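Local coordinates for STIL N-terminal domain-containing protein (Trichoplax adhaerens, PDB 5OI9) that probably acts in centriole assembly, as STIL does when CEP85 binds it and PLK4 is activated, this chain being the N-terminal domain, at residues V85-I97 with H108-L122. Sequence-based numbering, arbitrary orientation.
Sequences VIINIDRFDPGRI and HVPTAVIPGDVIIPL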
loop_
_atom_site.group_PDB
_atom_site.type_symbol
_atom_site.label_atom_id
_atom_site.label_comp_id
_atom_site.label_asym_id
_atom_site.label_seq_id
_atom_site.Cartn_x
_atom_site.Cartn_y
_atom_site.Cartn_z
ATOM N N VAL A 85 -7.901 5.840 -3.104
ATOM C CA VAL A 85 -6.554 5.469 -3.521
ATOM C C VAL A 85 -6.536 5.228 -5.023
ATOM O O VAL A 85 -7.367 4.481 -5.554
ATOM C CB VAL A 85 -6.070 4.224 -2.761
ATOM C CG1 VAL A 85 -4.648 3.882 -3.167
ATOM C CG2 VAL A 85 -6.163 4.449 -1.263
ATOM N N ILE A 86 -5.579 5.855 -5.706
ATOM C CA ILE A 86 -5.381 5.702 -7.141
ATOM C C ILE A 86 -3.905 5.431 -7.396
ATOM O O ILE A 86 -3.040 6.122 -6.844
ATOM C CB ILE A 86 -5.836 6.951 -7.920
ATOM C CG1 ILE A 86 -7.335 7.192 -7.727
ATOM C CG2 ILE A 86 -5.498 6.812 -9.401
ATOM C CD1 ILE A 86 -7.866 8.381 -8.497
ATOM N N ILE A 87 -3.618 4.430 -8.223
ATOM C CA ILE A 87 -2.259 4.136 -8.666
ATOM C C ILE A 87 -2.102 4.683 -10.079
ATOM O O ILE A 87 -2.842 4.290 -10.989
ATOM C CB ILE A 87 -1.959 2.629 -8.621
ATOM C CG1 ILE A 87 -2.285 2.053 -7.240
ATOM C CG2 ILE A 87 -0.505 2.362 -8.985
ATOM C CD1 ILE A 87 -1.536 2.718 -6.112
ATOM N N ASN A 88 -1.148 5.592 -10.265
ATOM C CA ASN A 88 -0.897 6.222 -11.560
ATOM C C ASN A 88 0.339 5.571 -12.170
ATOM O O ASN A 88 1.467 5.858 -11.762
ATOM C CB ASN A 88 -0.715 7.729 -11.404
ATOM C CG ASN A 88 -0.673 8.456 -12.738
ATOM O OD1 ASN A 88 -1.336 8.060 -13.696
ATOM N ND2 ASN A 88 0.111 9.525 -12.805
ATOM N N ILE A 89 0.127 4.703 -13.154
ATOM C CA ILE A 89 1.199 3.952 -13.800
ATOM C C ILE A 89 1.565 4.656 -15.099
ATOM O O ILE A 89 0.731 4.773 -16.006
ATOM C CB ILE A 89 0.781 2.496 -14.062
ATOM C CG1 ILE A 89 0.346 1.821 -12.760
ATOM C CG2 ILE A 89 1.912 1.725 -14.723
ATOM C CD1 ILE A 89 -0.067 0.373 -12.931
ATOM N N ASP A 90 2.818 5.117 -15.203
ATOM C CA ASP A 90 3.230 5.890 -16.370
ATOM C C ASP A 90 4.669 5.630 -16.807
ATOM O O ASP A 90 5.191 6.387 -17.633
ATOM C CB ASP A 90 3.048 7.390 -16.104
ATOM C CG ASP A 90 3.962 7.906 -15.006
ATOM O OD1 ASP A 90 4.370 7.101 -14.141
ATOM O OD2 ASP A 90 4.273 9.114 -15.007
ATOM N N ARG A 91 5.327 4.592 -16.295
ATOM C CA ARG A 91 6.719 4.335 -16.635
ATOM C C ARG A 91 6.932 2.851 -16.882
ATOM O O ARG A 91 6.498 2.015 -16.084
ATOM C CB ARG A 91 7.659 4.818 -15.526
ATOM C CG ARG A 91 7.890 6.316 -15.513
ATOM C CD ARG A 91 8.562 6.728 -14.222
ATOM N NE ARG A 91 7.665 6.554 -13.085
ATOM C CZ ARG A 91 8.067 6.254 -11.856
ATOM N NH1 ARG A 91 9.357 6.078 -11.602
ATOM N NH2 ARG A 91 7.176 6.116 -10.882
ATOM N N PHE A 92 7.601 2.536 -17.986
ATOM C CA PHE A 92 8.024 1.180 -18.294
ATOM C C PHE A 92 9.496 1.015 -17.943
ATOM O O PHE A 92 10.301 1.928 -18.149
ATOM C CB PHE A 92 7.800 0.854 -19.771
ATOM C CG PHE A 92 8.523 -0.376 -20.238
ATOM C CD1 PHE A 92 8.076 -1.636 -19.880
ATOM C CD2 PHE A 92 9.654 -0.271 -21.033
ATOM C CE1 PHE A 92 8.741 -2.769 -20.306
ATOM C CE2 PHE A 92 10.323 -1.401 -21.462
ATOM C CZ PHE A 92 9.866 -2.652 -21.100
ATOM N N ASP A 93 9.841 -0.151 -17.412
ATOM C CA ASP A 93 11.207 -0.430 -16.988
ATOM C C ASP A 93 11.535 -1.890 -17.274
ATOM O O ASP A 93 10.945 -2.791 -16.662
ATOM C CB ASP A 93 11.377 -0.113 -15.500
ATOM C CG ASP A 93 12.805 -0.294 -15.018
ATOM O OD1 ASP A 93 13.715 -0.444 -15.863
ATOM O OD2 ASP A 93 13.016 -0.286 -13.788
ATOM N N PRO A 94 12.457 -2.164 -18.200
ATOM C CA PRO A 94 12.808 -3.566 -18.485
ATOM C C PRO A 94 13.422 -4.278 -17.297
ATOM O O PRO A 94 13.276 -5.501 -17.174
ATOM C CB PRO A 94 13.803 -3.451 -19.650
ATOM C CG PRO A 94 13.593 -2.079 -20.217
ATOM C CD PRO A 94 13.192 -1.222 -19.056
ATOM N N GLY A 95 14.105 -3.551 -16.418
ATOM C CA GLY A 95 14.692 -4.130 -15.232
ATOM C C GLY A 95 16.104 -4.642 -15.458
ATOM O O GLY A 95 16.589 -4.773 -16.583
ATOM N N ARG A 96 16.772 -4.935 -14.346
ATOM C CA ARG A 96 18.122 -5.473 -14.350
ATOM C C ARG A 96 18.114 -6.924 -13.890
ATOM O O ARG A 96 17.225 -7.358 -13.153
ATOM C CB ARG A 96 19.048 -4.667 -13.433
ATOM C CG ARG A 96 19.041 -3.167 -13.662
ATOM C CD ARG A 96 19.875 -2.464 -12.598
ATOM N NE ARG A 96 19.406 -2.779 -11.251
ATOM C CZ ARG A 96 19.961 -2.314 -10.136
ATOM N NH1 ARG A 96 21.013 -1.509 -10.200
ATOM N NH2 ARG A 96 19.465 -2.655 -8.954
ATOM N N ILE A 97 19.125 -7.668 -14.332
ATOM C CA ILE A 97 19.418 -9.005 -13.830
ATOM C C ILE A 97 20.667 -8.917 -12.965
ATOM O O ILE A 97 21.679 -8.342 -13.383
ATOM C CB ILE A 97 19.621 -10.015 -14.972
ATOM C CG1 ILE A 97 18.410 -10.018 -15.901
ATOM C CG2 ILE A 97 19.854 -11.410 -14.410
ATOM C CD1 ILE A 97 17.118 -10.338 -15.199
ATOM N N HIS A 108 15.700 -10.612 -10.747
ATOM C CA HIS A 108 15.167 -9.623 -11.677
ATOM C C HIS A 108 14.588 -8.461 -10.877
ATOM O O HIS A 108 13.619 -8.642 -10.130
ATOM C CB HIS A 108 14.103 -10.265 -12.571
ATOM C CG HIS A 108 13.533 -9.348 -13.610
ATOM N ND1 HIS A 108 14.313 -8.699 -14.542
ATOM C CD2 HIS A 108 12.254 -8.992 -13.876
ATOM C CE1 HIS A 108 13.540 -7.972 -15.330
ATOM N NE2 HIS A 108 12.287 -8.133 -14.948
ATOM N N VAL A 109 15.181 -7.280 -11.025
ATOM C CA VAL A 109 14.814 -6.110 -10.225
ATOM C C VAL A 109 14.733 -4.888 -11.128
ATOM O O VAL A 109 15.297 -4.872 -12.230
ATOM C CB VAL A 109 15.822 -5.856 -9.082
ATOM C CG1 VAL A 109 15.791 -6.995 -8.073
ATOM C CG2 VAL A 109 17.225 -5.657 -9.641
ATOM N N PRO A 110 14.026 -3.843 -10.686
ATOM C CA PRO A 110 13.952 -2.614 -11.486
ATOM C C PRO A 110 15.316 -1.963 -11.665
ATOM O O PRO A 110 16.272 -2.238 -10.935
ATOM C CB PRO A 110 13.012 -1.714 -10.675
ATOM C CG PRO A 110 12.198 -2.651 -9.863
ATOM C CD PRO A 110 13.109 -3.797 -9.531
ATOM N N THR A 111 15.392 -1.075 -12.660
ATOM C CA THR A 111 16.646 -0.398 -12.974
ATOM C C THR A 111 17.118 0.458 -11.805
ATOM O O THR A 111 18.197 0.230 -11.246
ATOM C CB THR A 111 16.481 0.457 -14.233
ATOM O OG1 THR A 111 16.315 -0.392 -15.375
ATOM C CG2 THR A 111 17.701 1.348 -14.439
ATOM N N ALA A 112 16.321 1.452 -11.424
ATOM C CA ALA A 112 16.663 2.357 -10.330
ATOM C C ALA A 112 15.399 2.627 -9.527
ATOM O O ALA A 112 14.517 3.363 -9.981
ATOM C CB ALA A 112 17.274 3.655 -10.852
ATOM N N VAL A 113 15.310 2.032 -8.339
ATOM C CA VAL A 113 14.124 2.189 -7.504
ATOM C C VAL A 113 14.106 3.596 -6.920
ATOM O O VAL A 113 15.006 3.985 -6.168
ATOM C CB VAL A 113 14.087 1.128 -6.398
ATOM C CG1 VAL A 113 12.819 1.274 -5.569
ATOM C CG2 VAL A 113 14.185 -0.266 -6.998
ATOM N N ILE A 114 13.079 4.364 -7.269
ATOM C CA ILE A 114 12.871 5.700 -6.717
ATOM C C ILE A 114 11.985 5.571 -5.484
ATOM O O ILE A 114 11.027 4.785 -5.497
ATOM C CB ILE A 114 12.241 6.641 -7.760
ATOM C CG1 ILE A 114 13.177 6.826 -8.955
ATOM C CG2 ILE A 114 11.886 7.987 -7.144
ATOM C CD1 ILE A 114 12.618 7.740 -10.025
ATOM N N PRO A 115 12.268 6.289 -4.397
ATOM C CA PRO A 115 11.318 6.324 -3.278
ATOM C C PRO A 115 9.981 6.895 -3.729
ATOM O O PRO A 115 9.919 7.928 -4.398
ATOM C CB PRO A 115 12.010 7.226 -2.248
ATOM C CG PRO A 115 13.050 7.980 -3.020
ATOM C CD PRO A 115 13.494 7.048 -4.104
ATOM N N GLY A 116 8.905 6.201 -3.365
ATOM C CA GLY A 116 7.582 6.527 -3.849
ATOM C C GLY A 116 7.131 5.725 -5.052
ATOM O O GLY A 116 6.014 5.945 -5.538
ATOM N N ASP A 117 7.958 4.808 -5.546
ATOM C CA ASP A 117 7.604 4.009 -6.710
ATOM C C ASP A 117 6.765 2.808 -6.297
ATOM O O ASP A 117 7.154 2.042 -5.409
ATOM C CB ASP A 117 8.860 3.533 -7.439
ATOM C CG ASP A 117 9.359 4.532 -8.460
ATOM O OD1 ASP A 117 8.671 5.551 -8.679
ATOM O OD2 ASP A 117 10.436 4.293 -9.048
ATOM N N VAL A 118 5.613 2.651 -6.939
ATOM C CA VAL A 118 4.885 1.388 -6.915
ATOM C C VAL A 118 5.518 0.465 -7.950
ATOM O O VAL A 118 5.620 0.820 -9.128
ATOM C CB VAL A 118 3.392 1.603 -7.201
ATOM C CG1 VAL A 118 2.663 0.269 -7.243
ATOM C CG2 VAL A 118 2.777 2.524 -6.156
ATOM N N ILE A 119 5.958 -0.710 -7.510
ATOM C CA ILE A 119 6.586 -1.682 -8.398
ATOM C C ILE A 119 5.518 -2.664 -8.860
ATOM O O ILE A 119 4.937 -3.391 -8.047
ATOM C CB ILE A 119 7.744 -2.413 -7.704
ATOM C CG1 ILE A 119 8.717 -1.411 -7.075
ATOM C CG2 ILE A 119 8.468 -3.316 -8.694
ATOM C CD1 ILE A 119 9.450 -0.550 -8.081
ATOM N N ILE A 120 5.256 -2.685 -10.164
ATOM C CA ILE A 120 4.256 -3.586 -10.731
ATOM C C ILE A 120 4.945 -4.570 -11.669
ATOM O O ILE A 120 5.357 -4.186 -12.773
ATOM C CB ILE A 120 3.149 -2.816 -11.468
ATOM C CG1 ILE A 120 2.538 -1.744 -10.563
ATOM C CG2 ILE A 120 2.073 -3.775 -11.956
ATOM C CD1 ILE A 120 3.053 -0.343 -10.834
ATOM N N PRO A 121 5.098 -5.834 -11.276
ATOM C CA PRO A 121 5.622 -6.836 -12.212
ATOM C C PRO A 121 4.724 -6.942 -13.435
ATOM O O PRO A 121 3.498 -7.028 -13.321
ATOM C CB PRO A 121 5.617 -8.129 -11.386
ATOM C CG PRO A 121 5.614 -7.674 -9.959
ATOM C CD PRO A 121 4.823 -6.404 -9.947
ATOM N N LEU A 122 5.343 -6.917 -14.611
ATOM C CA LEU A 122 4.630 -6.940 -15.881
ATOM C C LEU A 122 5.035 -8.183 -16.658
ATOM O O LEU A 122 6.209 -8.347 -17.006
ATOM C CB LEU A 122 4.920 -5.683 -16.702
ATOM C CG LEU A 122 4.347 -5.686 -18.120
ATOM C CD1 LEU A 122 2.830 -5.744 -18.079
ATOM C CD2 LEU A 122 4.822 -4.470 -18.902
#
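Thr111 engages both carboxylate oxygens of Asp93. Thr111 N donates to Asp93 OD2 at 2.7 Å, nearly straight at 166°, while Thr111 OG1 donates to Asp93 OD1 at 2.6 Å; each bond uses a syn lone pair, which should fix the carboxylate's rotation. Asp93 holds CG anti to its own nitrogen (chi1 -176°), directing the group at Thr111; OD1 also accepts Gly95 N from above the carboxylate plane, closing an Asx turn. With an alanine here, Thr111 N and OG1 would probably lose their acceptors, and Gly95 N the bond that closes the turn. Strands 85-97 and 108-109 form a beta hairpin: Arg96 N lies 2.6 Å from Val109 O and Val109 N 3.0 Å from Arg96 O, an antiparallel hydrogen-bonded pair. Thr111 O sits over one face of the Arg96 guanidinium, 3.1 Å from its plane, offset toward the rim and not hydrogen-bonded. Arg91 NH1 and NH2 reach Asp117 OD1 from one face of the carboxylate, NH2 at 2.7 Å, a salt bridge with guanidinium and carboxylate planes 48° apart. Ile89 CD1 meets Ile120 CD1 tip to tip at 3.8 Å, with Leu73 (strand 69-79) against Ile89 and Ile170 (strand 167-176) against Ile120.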